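Local coordinates for NAD-dependent epimerase/dehydratase (Methylobacillus flagellatus KT, PDB 3GPI), which is of unknown function but has the Rossmann fold of the NAD-dependent epimerase/dehydratase family and so probably binds a dinucleotide cofactor, at residues T30-S35 / L46-T51; L7-G12 / L67-A72; A57-L62 / L93-G98; R63-V68 / G98-H103. One frame throughout, in Å; residues are numbered along the deposited sequence.

Interaction 1: T30-S35 / L46-T51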
loop_
_atom_site.group_PDB
_atom_site.type_symbol
_atom_site.label_atom_id
_atom_site.label_comp_id
_atom_site.label_asym_id
_atom_site.label_seq_id
_atom_site.Cartn_x
_atom_site.Cartn_y
_atom_site.Cartn_z
ATOM N N THR A 30 -11.241 5.271 13.569
ATOM C CA THR A 30 -10.647 6.604 13.813
ATOM C C THR A 30 -9.295 6.654 13.140
ATOM O O THR A 30 -8.523 5.692 13.178
ATOM C CB THR A 30 -10.473 6.861 15.344
ATOM O OG1 THR A 30 -11.748 6.674 15.972
ATOM C CG2 THR A 30 -9.967 8.299 15.610
ATOM N N GLY A 31 -8.968 7.812 12.550
ATOM C CA GLY A 31 -7.650 8.002 11.945
ATOM C C GLY A 31 -6.759 8.934 12.743
ATOM O O GLY A 31 -7.251 9.754 13.531
ATOM N N LEU A 32 -5.476 8.797 12.533
ATOM C CA LEU A 32 -4.507 9.701 13.105
ATOM C C LEU A 32 -3.863 10.392 11.909
ATOM O O LEU A 32 -3.248 9.723 11.053
ATOM C CB LEU A 32 -3.479 8.891 13.926
ATOM C CG LEU A 32 -2.508 9.544 14.906
ATOM C CD1 LEU A 32 -1.921 8.447 15.785
ATOM C CD2 LEU A 32 -1.397 10.275 14.149
ATOM N N ARG A 33 -3.981 11.728 11.850
ATOM C CA ARG A 33 -3.459 12.522 10.731
ATOM C C ARG A 33 -2.583 13.675 11.209
ATOM O O ARG A 33 -2.517 13.948 12.399
ATOM C CB ARG A 33 -4.640 13.079 9.952
ATOM C CG ARG A 33 -5.394 14.168 10.734
ATOM C CD ARG A 33 -6.361 14.908 9.880
ATOM N NE ARG A 33 -7.286 15.656 10.717
ATOM C CZ ARG A 33 -7.325 16.983 10.801
ATOM N NH1 ARG A 33 -6.503 17.737 10.075
ATOM N NH2 ARG A 33 -8.212 17.561 11.589
ATOM N N ARG A 34 -1.913 14.343 10.271
ATOM C CA ARG A 34 -1.263 15.640 10.534
ATOM C C ARG A 34 -2.215 16.841 10.316
ATOM O O ARG A 34 -3.156 16.759 9.495
ATOM C CB ARG A 34 -0.088 15.780 9.583
ATOM C CG ARG A 34 0.977 14.688 9.712
ATOM C CD ARG A 34 2.161 14.971 8.772
ATOM N NE ARG A 34 1.719 15.062 7.382
ATOM C CZ ARG A 34 1.693 14.044 6.530
ATOM N NH1 ARG A 34 2.122 12.841 6.909
ATOM N NH2 ARG A 34 1.246 14.233 5.298
ATOM N N SER A 35 -1.933 17.986 10.968
ATOM C CA SER A 35 -2.781 19.194 10.836
ATOM C C SER A 35 -2.833 19.752 9.415
ATOM O O SER A 35 -3.845 20.283 8.997
ATOM C CB SER A 35 -2.369 20.290 11.814
ATOM O OG SER A 35 -1.089 20.780 11.509
ATOM N N LEU A 46 -8.125 12.348 14.649
ATOM C CA LEU A 46 -7.416 13.282 15.529
ATOM C C LEU A 46 -6.083 13.642 14.900
ATOM O O LEU A 46 -5.559 12.931 14.040
ATOM C CB LEU A 46 -7.217 12.684 16.940
ATOM C CG LEU A 46 -6.311 11.454 17.031
ATOM C CD1 LEU A 46 -5.007 11.795 17.707
ATOM C CD2 LEU A 46 -7.024 10.345 17.824
ATOM N N ILE A 47 -5.540 14.780 15.320
ATOM C CA ILE A 47 -4.243 15.233 14.902
ATOM C C ILE A 47 -3.198 14.776 15.898
ATOM O O ILE A 47 -3.338 14.986 17.117
ATOM C CB ILE A 47 -4.234 16.808 14.731
ATOM C CG1 ILE A 47 -5.175 17.235 13.596
ATOM C CG2 ILE A 47 -2.806 17.315 14.506
ATOM C CD1 ILE A 47 -5.629 18.732 13.654
ATOM N N ALA A 48 -2.154 14.145 15.400
ATOM C CA ALA A 48 -1.010 13.815 16.212
ATOM C C ALA A 48 0.220 13.618 15.349
ATOM O O ALA A 48 0.126 13.600 14.115
ATOM C CB ALA A 48 -1.289 12.568 17.055
ATOM N N ASP A 49 1.372 13.475 15.995
ATOM C CA ASP A 49 2.645 13.318 15.309
ATOM C C ASP A 49 3.280 12.093 15.871
ATOM O O ASP A 49 3.717 12.088 17.028
ATOM C CB ASP A 49 3.556 14.531 15.562
ATOM C CG ASP A 49 4.900 14.431 14.827
ATOM O OD1 ASP A 49 5.322 13.343 14.385
ATOM O OD2 ASP A 49 5.562 15.476 14.702
ATOM N N VAL A 50 3.340 11.033 15.063
ATOM C CA VAL A 50 3.872 9.759 15.520
ATOM C C VAL A 50 5.333 9.819 15.986
ATOM O O VAL A 50 5.781 8.953 16.712
ATOM C CB VAL A 50 3.652 8.622 14.486
ATOM C CG1 VAL A 50 2.145 8.411 14.239
ATOM C CG2 VAL A 50 4.405 8.920 13.176
ATOM N N THR A 51 6.052 10.874 15.576
ATOM C CA THR A 51 7.452 11.059 15.994
ATOM C C THR A 51 7.578 11.749 17.356
ATOM O O THR A 51 8.672 11.823 17.919
ATOM C CB THR A 51 8.284 11.840 14.934
ATOM O OG1 THR A 51 7.801 13.187 14.809
ATOM C CG2 THR A 51 8.202 11.139 13.576
#
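The guanidinium of Arg33 lies with one face over the side chain of Ile47, whose CG1 sits above the centre of the flat group, 3.5 Å from Arg33 CZ, while Ile47 CD1 reaches Arg33 NH2 at the same distance. Arg33 NE is hydrogen-bonded to Thr45 OG1, just before the second segment, which helps fix its rotation. Arg33 and Ile47 are paired in parallel strands of a Rossmann-type sheet, strand 45-47 running beside strand 29-33. With CG lodged between the backbone N and the carbonyl carbon (chi1 70°) and the chain extended from there to NE, the arginine reaches across to strand 45-47 and lays its guanidinium against the isoleucine, a branched residue that suits both a strand and a greasy platform. Three backbone hydrogen bonds join the strands: Leu46 N to Gly31 O, Arg33 N to Leu46 O and Ala48 N to Arg33 O, each 3.0 Å. Leu32 and Leu46 share the other face of the sheet, and Leu32 CD2 presses on Ala48 CB at 3.7 Å, where a small methyl fits. Beyond the strand, Asp49 forms an Asx turn: its OD1 takes Thr51 N and Thr51 OG1 from the same face of the carboxylate.

Interaction 2: L7-G12 / L67-A72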
loop_
_atom_site.group_PDB
_atom_site.type_symbol
_atom_site.label_atom_id
_atom_site.label_comp_id
_atom_site.label_asym_id
_atom_site.label_seq_id
_atom_site.Cartn_x
_atom_site.Cartn_y
_atom_site.Cartn_z
ATOM N N LEU A 7 -8.032 1.639 14.680
ATOM C CA LEU A 7 -7.264 2.889 14.562
ATOM C C LEU A 7 -6.404 2.791 13.321
ATOM O O LEU A 7 -5.672 1.819 13.167
ATOM C CB LEU A 7 -6.389 3.080 15.789
ATOM C CG LEU A 7 -5.400 4.244 15.726
ATOM C CD1 LEU A 7 -6.061 5.578 15.482
ATOM C CD2 LEU A 7 -4.609 4.240 17.029
ATOM N N ILE A 8 -6.556 3.769 12.423
ATOM C CA ILE A 8 -5.717 3.835 11.217
ATOM C C ILE A 8 -4.726 4.984 11.412
ATOM O O ILE A 8 -5.154 6.148 11.489
ATOM C CB ILE A 8 -6.576 4.095 9.975
ATOM C CG1 ILE A 8 -7.587 2.940 9.764
ATOM C CG2 ILE A 8 -5.666 4.273 8.735
ATOM C CD1 ILE A 8 -8.642 3.200 8.701
ATOM N N ALA A 9 -3.447 4.671 11.540
ATOM C CA ALA A 9 -2.434 5.710 11.682
ATOM C C ALA A 9 -1.917 6.033 10.302
ATOM O O ALA A 9 -1.297 5.194 9.659
ATOM C CB ALA A 9 -1.319 5.262 12.554
ATOM N N GLY A 10 -2.178 7.263 9.865
ATOM C CA GLY A 10 -1.827 7.706 8.534
ATOM C C GLY A 10 -3.080 7.800 7.701
ATOM O O GLY A 10 -3.694 6.775 7.363
ATOM N N CYS A 11 -3.461 9.023 7.346
ATOM C CA CYS A 11 -4.699 9.269 6.617
ATOM C C CYS A 11 -4.467 9.828 5.223
ATOM O O CYS A 11 -5.131 10.774 4.774
ATOM C CB CYS A 11 -5.621 10.199 7.400
ATOM S SG CYS A 11 -6.208 9.479 8.956
ATOM N N GLY A 12 -3.506 9.236 4.532
ATOM C CA GLY A 12 -3.416 9.457 3.101
ATOM C C GLY A 12 -4.515 8.709 2.365
ATOM O O GLY A 12 -5.520 8.237 2.948
ATOM N N LEU A 67 -4.864 -2.094 14.952
ATOM C CA LEU A 67 -4.118 -0.961 14.415
ATOM C C LEU A 67 -3.762 -1.221 12.969
ATOM O O LEU A 67 -3.212 -2.280 12.683
ATOM C CB LEU A 67 -2.840 -0.761 15.216
ATOM C CG LEU A 67 -1.849 0.275 14.662
ATOM C CD1 LEU A 67 -2.420 1.687 14.650
ATOM C CD2 LEU A 67 -0.555 0.215 15.494
ATOM N N VAL A 68 -4.090 -0.281 12.070
ATOM C CA VAL A 68 -3.548 -0.327 10.712
ATOM C C VAL A 68 -2.562 0.827 10.616
ATOM O O VAL A 68 -2.964 1.982 10.770
ATOM C CB VAL A 68 -4.656 -0.164 9.631
ATOM C CG1 VAL A 68 -4.033 -0.277 8.256
ATOM C CG2 VAL A 68 -5.717 -1.223 9.820
ATOM N N TYR A 69 -1.292 0.514 10.398
ATOM C CA TYR A 69 -0.273 1.538 10.400
ATOM C C TYR A 69 0.190 1.771 8.972
ATOM O O TYR A 69 0.790 0.886 8.375
ATOM C CB TYR A 69 0.885 1.096 11.300
ATOM C CG TYR A 69 1.864 2.194 11.619
ATOM C CD1 TYR A 69 1.658 3.030 12.704
ATOM C CD2 TYR A 69 2.980 2.403 10.814
ATOM C CE1 TYR A 69 2.534 4.047 12.989
ATOM C CE2 TYR A 69 3.883 3.407 11.105
ATOM C CZ TYR A 69 3.643 4.228 12.183
ATOM O OH TYR A 69 4.524 5.241 12.454
ATOM N N CYS A 70 -0.110 2.965 8.479
ATOM C CA CYS A 70 0.178 3.367 7.098
ATOM C C CYS A 70 1.297 4.415 7.016
ATOM O O CYS A 70 1.761 4.696 5.907
ATOM C CB CYS A 70 -1.063 3.996 6.498
ATOM S SG CYS A 70 -2.548 3.016 6.603
ATOM N N VAL A 71 1.756 4.943 8.158
ATOM C CA VAL A 71 2.671 6.109 8.149
ATOM C C VAL A 71 4.024 5.800 7.472
ATOM O O VAL A 71 4.499 6.604 6.671
ATOM C CB VAL A 71 2.861 6.694 9.570
ATOM C CG1 VAL A 71 3.902 7.848 9.584
ATOM C CG2 VAL A 71 1.505 7.142 10.137
ATOM N N ALA A 72 4.605 4.635 7.751
ATOM C CA ALA A 72 5.926 4.284 7.199
ATOM C C ALA A 72 5.816 4.201 5.683
ATOM O O ALA A 72 6.695 4.697 4.955
ATOM C CB ALA A 72 6.462 2.973 7.829
#
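Ala9 and Tyr69 meet in the close part of this contact, where the methyl Ala9 CB lies 3.7 Å from Tyr69 CD1. Strands 7-9 and 67-69 run parallel, their short axes 14° apart, in the central sheet of the Rossmann fold. Three backbone bonds of 2.8 Å bind them: Val68 N to Leu7 O, Ala9 N to Val68 O and Cys70 N to Ala9 O. Side chains pair in register. Leu7 and Leu67, each with CG opposite its backbone N (chi1 172°), lie side by side and point the same way, Leu67 CD1 coming 4.1 Å from Leu7 CG; on the other face Ile8 CG2 touches Cys70 SG at 4.0 Å. Aliphatic residues suit these buried strands, and alanine leaves space for the tyrosine ring.

At the C-terminal ends Gly10 and Val71 are partly exposed, yet the chains stay close. A side chain on Gly10, whose phi is positive, would run into Cys70 CB and the preceding carbonyl. Val71 puts CG2 over a face of the Tyr69 ring, offset toward its rim, and 3.4 Å from Ala9 O. Gly10 O is buried without a polar partner. Gly10 and Gly12 belong to a GxGxxG pattern, consistent with the dinucleotide-binding turn of this fold.

Helix 13-24 covers Ile8 and Val68 with Leu18, whereas helix 86-95 lies against Leu67 and Tyr69 on the opposite face; strand 29-33 bonds to the far edge of strand 6-9.

Interaction 3: A57-L62 / L93-G98; sequences ASIVHL and LSALEG
Apolar contacts centre on Ile59, whose CG1 and CD1 fit against the end of helix 86-95. Ile59 CD1 rests 3.9 Å from Ala95 CB, and Ile59 CG1 meets Leu96 CD2 at the same distance, the two long side chains crossing at about a right angle. A chi1 of 69° wedges CG1 between the two backbone arms of Ile59 and aims the longer branch at the helix end. Ala95 suits the place because it offers a small methyl against which that branch rests, while Leu96 supplies a bulkier wall next to it.

Van der Waals contacts between side chain and main chain come from Val60. Its CB lies 3.4 Å from Ala95 O, and its CG2 is 3.4 Å from Glu97 O and 3.9 Å from Gly98 C, so that this short branched residue follows the chain as it leaves the helix. Gly98, with a positive phi, lets the backbone turn close past that methyl.

The polar link is a water. It accepts from Val60 N at 2.9 Å and donates to Ala95 O at 2.7 Å, satisfying a main-chain group on each side and bridging the two backbones.

Ile59 also touches Leu32 and Leu46, and Leu96 touches Leu67. The contact thus joins a loop preceding strand 66-69 to a helix packed on the parallel sheet, the layered alpha/beta arrangement of a Rossmann fold.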
loop_
_atom_site.group_PDB
_atom_site.type_symbol
_atom_site.label_atom_id
_atom_site.label_comp_id
_atom_site.label_asym_id
_atom_site.label_seq_id
_atom_site.Cartn_x
_atom_site.Cartn_y
_atom_site.Cartn_z
ATOM N N ALA A 57 -0.682 10.775 23.663
ATOM C CA ALA A 57 -1.191 10.335 24.952
ATOM C C ALA A 57 -2.688 10.082 24.950
ATOM O O ALA A 57 -3.175 9.492 25.889
ATOM C CB ALA A 57 -0.833 11.345 26.037
ATOM N N SER A 58 -3.416 10.533 23.929
ATOM C CA SER A 58 -4.883 10.382 23.901
ATOM C C SER A 58 -5.310 9.096 23.194
ATOM O O SER A 58 -6.446 8.629 23.361
ATOM C CB SER A 58 -5.525 11.570 23.174
ATOM O OG SER A 58 -5.405 11.434 21.772
ATOM N N ILE A 59 -4.447 8.539 22.363
ATOM C CA ILE A 59 -4.921 7.467 21.465
ATOM C C ILE A 59 -5.351 6.192 22.196
ATOM O O ILE A 59 -6.227 5.468 21.703
ATOM C CB ILE A 59 -3.958 7.128 20.282
ATOM C CG1 ILE A 59 -2.649 6.455 20.729
ATOM C CG2 ILE A 59 -3.697 8.376 19.425
ATOM C CD1 ILE A 59 -1.790 6.023 19.532
ATOM N N VAL A 60 -4.767 5.884 23.350
ATOM C CA VAL A 60 -5.179 4.688 24.075
ATOM C C VAL A 60 -6.633 4.770 24.503
ATOM O O VAL A 60 -7.280 3.718 24.697
ATOM C CB VAL A 60 -4.246 4.411 25.265
ATOM C CG1 VAL A 60 -4.561 5.323 26.460
ATOM C CG2 VAL A 60 -4.282 2.946 25.670
ATOM N N HIS A 61 -7.174 5.983 24.618
ATOM C CA HIS A 61 -8.604 6.087 24.966
ATOM C C HIS A 61 -9.524 5.582 23.865
ATOM O O HIS A 61 -10.706 5.279 24.114
ATOM C CB HIS A 61 -8.976 7.495 25.335
ATOM C CG HIS A 61 -8.520 7.903 26.692
ATOM N ND1 HIS A 61 -8.266 9.218 27.002
ATOM C CD2 HIS A 61 -8.255 7.183 27.811
ATOM C CE1 HIS A 61 -7.869 9.294 28.266
ATOM N NE2 HIS A 61 -7.856 8.070 28.776
ATOM N N LEU A 62 -9.013 5.484 22.648
ATOM C CA LEU A 62 -9.793 4.898 21.565
ATOM C C LEU A 62 -9.977 3.396 21.721
ATOM O O LEU A 62 -10.846 2.792 21.093
ATOM C CB LEU A 62 -9.116 5.159 20.214
ATOM C CG LEU A 62 -9.006 6.627 19.815
ATOM C CD1 LEU A 62 -8.044 6.745 18.616
ATOM C CD2 LEU A 62 -10.381 7.174 19.495
ATOM N N LEU A 93 2.935 2.100 19.058
ATOM C CA LEU A 93 2.690 0.918 19.845
ATOM C C LEU A 93 2.816 1.171 21.342
ATOM O O LEU A 93 1.995 0.728 22.130
ATOM C CB LEU A 93 3.621 -0.206 19.429
ATOM C CG LEU A 93 3.424 -0.667 17.988
ATOM C CD1 LEU A 93 4.623 -1.539 17.553
ATOM C CD2 LEU A 93 2.118 -1.452 17.877
ATOM N N SER A 94 3.849 1.912 21.734
ATOM C CA SER A 94 4.032 2.250 23.133
ATOM C C SER A 94 2.822 3.034 23.663
ATOM O O SER A 94 2.355 2.770 24.788
ATOM C CB SER A 94 5.285 3.094 23.287
ATOM O OG SER A 94 5.399 3.526 24.638
ATOM N N ALA A 95 2.315 3.955 22.856
ATOM C CA ALA A 95 1.180 4.811 23.270
ATOM C C ALA A 95 -0.093 3.980 23.400
ATOM O O ALA A 95 -1.045 4.414 24.065
ATOM C CB ALA A 95 0.967 5.948 22.301
ATOM N N LEU A 96 -0.134 2.813 22.763
ATOM C CA LEU A 96 -1.305 1.946 22.822
ATOM C C LEU A 96 -1.229 0.958 23.950
ATOM O O LEU A 96 -2.059 0.054 24.015
ATOM C CB LEU A 96 -1.521 1.208 21.491
ATOM C CG LEU A 96 -2.075 2.154 20.421
ATOM C CD1 LEU A 96 -2.049 1.515 19.028
ATOM C CD2 LEU A 96 -3.496 2.642 20.759
ATOM N N GLU A 97 -0.218 1.070 24.817
ATOM C CA GLU A 97 -0.171 0.241 25.995
ATOM C C GLU A 97 -1.403 0.544 26.844
ATOM O O GLU A 97 -1.631 1.670 27.371
ATOM C CB GLU A 97 1.135 0.403 26.788
ATOM C CG GLU A 97 1.313 -0.633 27.894
ATOM C CD GLU A 97 2.765 -0.851 28.297
ATOM O OE1 GLU A 97 3.057 -1.849 28.987
ATOM O OE2 GLU A 97 3.610 -0.025 27.915
ATOM N N GLY A 98 -2.189 -0.500 26.984
ATOM C CA GLY A 98 -3.463 -0.448 27.691
ATOM C C GLY A 98 -4.641 -0.747 26.773
ATOM O O GLY A 98 -5.707 -1.110 27.262
HETATM O O HOH W 1 -2.169 6.865 24.330
#

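Interaction 4: R63-V68 / G98-H103; sequences RPEILV and GAPLQH
Two chain connections meet where they lead into neighbouring parallel strands, 66-69 and 103-109, and Arg63 holds the start of the loop leading to the second. Its NH2 donates to Gly98 O at 2.9 Å, the oxygen tilted 22° from the guanidinium plane, while Pro100 CD lies over one face, 3.4 Å from Arg63 NH1. A bend at chi3 (59°) folds the arginine back to this spot, and the compact ring carbons of Pro100 can lie close to the flat cation. Pro100 is the centre of an inverse gamma turn, a tight bend well served by its fixed phi. Glu65 and Gln102 lie side by side, with Gln102 OE1 3.5 Å from Glu65 CB; the backbone N of Lys5 bonds Glu65 OE1.

In the Rossmann sheet the parallel pairing begins at Ile66 and His103. Glu65 O accepts from Gln102 N at 2.7 Å and, weakly, from His103 N, and Leu67 N then donates to His103 O at 3.1 Å. Ile66 CD1 packs on His103 CB at 3.6 Å, but the imidazole leads away, with ND1 bonded to Ser148 and NE2 to Thr150, so both ring nitrogens are occupied. On the other side of the sheet, Leu101 CD1 reaches Leu67 CB at 4.0 Å.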
loop_
_atom_site.group_PDB
_atom_site.type_symbol
_atom_site.label_atom_id
_atom_site.label_comp_id
_atom_site.label_asym_id
_atom_site.label_seq_id
_atom_site.Cartn_x
_atom_site.Cartn_y
_atom_site.Cartn_z
ATOM N N ARG A 63 -9.150 2.789 22.545
ATOM C CA ARG A 63 -9.188 1.350 22.788
ATOM C C ARG A 63 -9.377 0.504 21.515
ATOM O O ARG A 63 -10.274 -0.323 21.439
ATOM C CB ARG A 63 -10.278 1.030 23.835
ATOM C CG ARG A 63 -9.923 1.667 25.176
ATOM C CD ARG A 63 -10.761 1.149 26.350
ATOM N NE ARG A 63 -10.592 -0.301 26.486
ATOM C CZ ARG A 63 -9.482 -0.905 26.889
ATOM N NH1 ARG A 63 -9.433 -2.230 26.887
ATOM N NH2 ARG A 63 -8.441 -0.232 27.346
ATOM N N PRO A 64 -8.501 0.700 20.522
ATOM C CA PRO A 64 -8.707 -0.104 19.313
ATOM C C PRO A 64 -8.361 -1.583 19.560
ATOM O O PRO A 64 -7.453 -1.890 20.341
ATOM C CB PRO A 64 -7.681 0.499 18.339
ATOM C CG PRO A 64 -6.558 0.965 19.252
ATOM C CD PRO A 64 -7.335 1.605 20.386
ATOM N N GLU A 65 -9.061 -2.485 18.871
ATOM C CA GLU A 65 -8.636 -3.875 18.800
ATOM C C GLU A 65 -7.674 -4.080 17.639
ATOM O O GLU A 65 -6.906 -5.037 17.653
ATOM C CB GLU A 65 -9.849 -4.769 18.601
ATOM C CG GLU A 65 -10.546 -5.088 19.936
ATOM C CD GLU A 65 -11.790 -4.271 20.240
ATOM O OE1 GLU A 65 -12.486 -3.769 19.316
ATOM O OE2 GLU A 65 -12.116 -4.189 21.452
ATOM N N ILE A 66 -7.735 -3.204 16.626
ATOM C CA ILE A 66 -6.896 -3.352 15.452
ATOM C C ILE A 66 -6.191 -2.032 15.158
ATOM O O ILE A 66 -6.827 -0.963 15.167
ATOM C CB ILE A 66 -7.729 -3.760 14.206
ATOM C CG1 ILE A 66 -8.521 -5.038 14.433
ATOM C CG2 ILE A 66 -6.868 -3.851 12.936
ATOM C CD1 ILE A 66 -7.716 -6.306 14.486
ATOM N N LEU A 67 -4.864 -2.094 14.952
ATOM C CA LEU A 67 -4.118 -0.961 14.415
ATOM C C LEU A 67 -3.762 -1.221 12.969
ATOM O O LEU A 67 -3.212 -2.280 12.683
ATOM C CB LEU A 67 -2.840 -0.761 15.216
ATOM C CG LEU A 67 -1.849 0.275 14.662
ATOM C CD1 LEU A 67 -2.420 1.687 14.650
ATOM C CD2 LEU A 67 -0.555 0.215 15.494
ATOM N N VAL A 68 -4.090 -0.281 12.070
ATOM C CA VAL A 68 -3.548 -0.327 10.712
ATOM C C VAL A 68 -2.562 0.827 10.616
ATOM O O VAL A 68 -2.964 1.982 10.770
ATOM C CB VAL A 68 -4.656 -0.164 9.631
ATOM C CG1 VAL A 68 -4.033 -0.277 8.256
ATOM C CG2 VAL A 68 -5.717 -1.223 9.820
ATOM N N GLY A 98 -2.189 -0.500 26.984
ATOM C CA GLY A 98 -3.463 -0.448 27.691
ATOM C C GLY A 98 -4.641 -0.747 26.773
ATOM O O GLY A 98 -5.707 -1.110 27.262
ATOM N N ALA A 99 -4.486 -0.528 25.465
ATOM C CA ALA A 99 -5.566 -0.835 24.518
ATOM C C ALA A 99 -5.686 -2.348 24.380
ATOM O O ALA A 99 -4.710 -3.081 24.564
ATOM C CB ALA A 99 -5.245 -0.228 23.138
ATOM N N PRO A 100 -6.867 -2.839 24.009
ATOM C CA PRO A 100 -7.155 -4.252 23.841
ATOM C C PRO A 100 -6.714 -4.689 22.444
ATOM O O PRO A 100 -7.479 -5.287 21.695
ATOM C CB PRO A 100 -8.663 -4.289 24.004
ATOM C CG PRO A 100 -9.106 -3.013 23.377
ATOM C CD PRO A 100 -8.043 -1.999 23.789
ATOM N N LEU A 101 -5.468 -4.382 22.122
ATOM C CA LEU A 101 -4.968 -4.585 20.773
ATOM C C LEU A 101 -4.797 -6.069 20.448
ATOM O O LEU A 101 -4.096 -6.801 21.159
ATOM C CB LEU A 101 -3.638 -3.828 20.659
ATOM C CG LEU A 101 -2.997 -3.697 19.278
ATOM C CD1 LEU A 101 -3.944 -2.905 18.407
ATOM C CD2 LEU A 101 -1.654 -2.952 19.407
ATOM N N GLN A 102 -5.445 -6.508 19.372
ATOM C CA GLN A 102 -5.418 -7.913 18.955
ATOM C C GLN A 102 -4.582 -8.144 17.702
ATOM O O GLN A 102 -4.141 -9.262 17.451
ATOM C CB GLN A 102 -6.835 -8.402 18.679
ATOM C CG GLN A 102 -7.705 -8.467 19.935
ATOM C CD GLN A 102 -9.160 -8.736 19.609
ATOM O OE1 GLN A 102 -9.680 -8.278 18.578
ATOM N NE2 GLN A 102 -9.844 -9.438 20.511
ATOM N N HIS A 103 -4.392 -7.121 16.883
ATOM C CA HIS A 103 -3.650 -7.308 15.652
ATOM C C HIS A 103 -3.153 -5.985 15.144
ATOM O O HIS A 103 -3.819 -4.962 15.258
ATOM C CB HIS A 103 -4.506 -7.970 14.558
ATOM C CG HIS A 103 -3.704 -8.835 13.626
ATOM N ND1 HIS A 103 -3.184 -10.053 13.996
ATOM C CD2 HIS A 103 -3.257 -8.607 12.368
ATOM C CE1 HIS A 103 -2.519 -10.577 12.981
ATOM N NE2 HIS A 103 -2.543 -9.716 11.983
#

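Overall arrangement
Interactions 1, 2 and 4 join successive strands in the parallel part of one sheet, in the order 45-47, 29-33, 6-9, 66-69, 103-109. Interactions 1 and 2 are joined by the pairing of strand 29-33 with strand 6-9: Ile8 N lies 2.9 Å from Thr30 O, and Leu32 N is equally far from Ile8 O. Interactions 2 and 4 share Leu67 and Val68, with centres about 13 Å apart. Interaction 3 lies over one face of this sheet; Leu62 CD1 packs 3.8 Å from Leu46 CD2 and 3.9 Å from Leu7 CD1. It shares Gly98 with interaction 4, their centres about 9 Å apart. The glycine-rich turn of interaction 2 probably marks the cofactor site, and Leu32 of interaction 1 lies near it.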